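Local coordinates for protein endoglucanase family 5 (PDB 6PZ7) that probably hydrolyses internal beta-1,4 linkages of cellulose and related plant polysaccharides, as a broad-specificity endoglucanase of glycoside hydrolase family 5, at residues I45-I48 with K49-G52. Residues are numbered along the deposited sequence; the frame is centred on the assembly and turned at random.
Sequences IDKI and KEAG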
loop_
_atom_site.group_PDB
_atom_site.type_symbol
_atom_site.label_atom_id
_atom_site.label_comp_id
_atom_site.label_asym_id
_atom_site.label_seq_id
_atom_site.Cartn_x
_atom_site.Cartn_y
_atom_site.Cartn_z
ATOM N N ILE A 45 -12.562 -10.888 6.405
ATOM C CA ILE A 45 -11.711 -11.190 5.247
ATOM C C ILE A 45 -12.443 -12.101 4.254
ATOM O O ILE A 45 -12.309 -11.949 3.025
ATOM C CB ILE A 45 -10.360 -11.755 5.718
ATOM C CG1 ILE A 45 -9.646 -10.754 6.621
ATOM C CG2 ILE A 45 -9.517 -12.190 4.534
ATOM C CD1 ILE A 45 -9.406 -9.377 6.001
ATOM N N ASP A 46 -13.275 -13.021 4.752
ATOM C CA ASP A 46 -14.105 -13.835 3.873
ATOM C C ASP A 46 -15.025 -12.957 3.013
ATOM O O ASP A 46 -15.283 -13.280 1.847
ATOM C CB ASP A 46 -14.962 -14.807 4.710
ATOM C CG ASP A 46 -14.187 -15.927 5.363
ATOM O OD1 ASP A 46 -13.000 -16.182 5.071
ATOM O OD2 ASP A 46 -14.800 -16.625 6.202
ATOM N N LYS A 47 -15.556 -11.876 3.584
ATOM C CA LYS A 47 -16.402 -10.972 2.798
ATOM C C LYS A 47 -15.616 -10.383 1.624
ATOM O O LYS A 47 -16.140 -10.226 0.516
ATOM C CB LYS A 47 -16.872 -9.839 3.708
ATOM C CG LYS A 47 -18.076 -9.072 3.243
ATOM C CD LYS A 47 -19.380 -9.786 3.561
ATOM C CE LYS A 47 -20.463 -8.903 3.079
ATOM N NZ LYS A 47 -21.752 -9.564 3.088
ATOM N N ILE A 48 -14.361 -10.019 1.869
ATOM C CA ILE A 48 -13.489 -9.490 0.820
ATOM C C ILE A 48 -13.304 -10.498 -0.299
ATOM O O ILE A 48 -13.446 -10.172 -1.489
ATOM C CB ILE A 48 -12.125 -9.076 1.419
ATOM C CG1 ILE A 48 -12.282 -8.119 2.611
ATOM C CG2 ILE A 48 -11.177 -8.569 0.342
ATOM C CD1 ILE A 48 -13.077 -6.909 2.319
ATOM N N LYS A 49 -12.997 -11.746 0.062
ATOM C CA LYS A 49 -12.819 -12.796 -0.931
ATOM C C LYS A 49 -14.093 -13.032 -1.720
ATOM O O LYS A 49 -14.059 -13.153 -2.956
ATOM C CB LYS A 49 -12.398 -14.077 -0.217
ATOM C CG LYS A 49 -12.319 -15.332 -1.078
ATOM C CD LYS A 49 -11.244 -15.204 -2.118
ATOM C CE LYS A 49 -11.012 -16.556 -2.833
ATOM N NZ LYS A 49 -9.676 -16.556 -3.499
ATOM N N GLU A 50 -15.228 -13.099 -1.024
ATOM C CA GLU A 50 -16.509 -13.383 -1.663
ATOM C C GLU A 50 -16.911 -12.286 -2.642
ATOM O O GLU A 50 -17.630 -12.564 -3.613
ATOM C CB GLU A 50 -17.587 -13.544 -0.586
ATOM C CG GLU A 50 -17.446 -14.862 0.211
ATOM C CD GLU A 50 -18.202 -14.897 1.558
ATOM O OE1 GLU A 50 -18.935 -13.952 1.938
ATOM O OE2 GLU A 50 -18.029 -15.921 2.282
ATOM N N ALA A 51 -16.469 -11.051 -2.434
ATOM C CA ALA A 51 -16.795 -9.965 -3.357
ATOM C C ALA A 51 -15.983 -10.049 -4.643
ATOM O O ALA A 51 -16.383 -9.457 -5.657
ATOM C CB ALA A 51 -16.566 -8.607 -2.691
ATOM N N GLY A 52 -14.858 -10.742 -4.652
ATOM C CA GLY A 52 -14.050 -10.908 -5.852
ATOM C C GLY A 52 -12.689 -10.228 -5.813
ATOM O O GLY A 52 -11.998 -10.226 -6.836
HETATM O O HOH W 1 -20.505 -11.836 1.293
#
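Glu50 and Lys47, one turn apart on helix 42-51, have their charged ends joined by a water rather than directly. The water donates to Glu50 OE1 at 2.7 Å and accepts from Lys47 NZ at 3.2 Å, joining opposite charges whose nearest atoms, NZ and OE1, stay 5.3 Å apart; NZ also makes a weak hydrogen bond to Leu322 O. Glu50 sets its CG beside its own backbone N (chi1 -72°), which lays the side chain back along the preceding turn, with CG 3.1 Å from Asp46 O. Asp46 O also accepts the hydrogen bond of Glu50 N at 2.9 Å, so backbone and side chain of one residue crowd the same oxygen. The helix links strands 19-22 and 55-58 in the first beta-alpha-beta unit of the TIM barrel, and its C-terminal end is a Schellman motif. There the bonds shift from four residues back to three: Ala51 N keeps a bent bond to Lys47 O (3.1 Å, 139°) and adds a weak one to Ile48 O, while Gly52 N, at positive phi, bonds to Lys49 O. The carboxylate of Asp46 is engaged one turn back, where OD1 forms a salt bridge with Lys42. Lys49, bent at chi2 (65°), reaches away to the carbonyl of Asp92, and Ile48 packs against Leu317, Trp324 and Phe53.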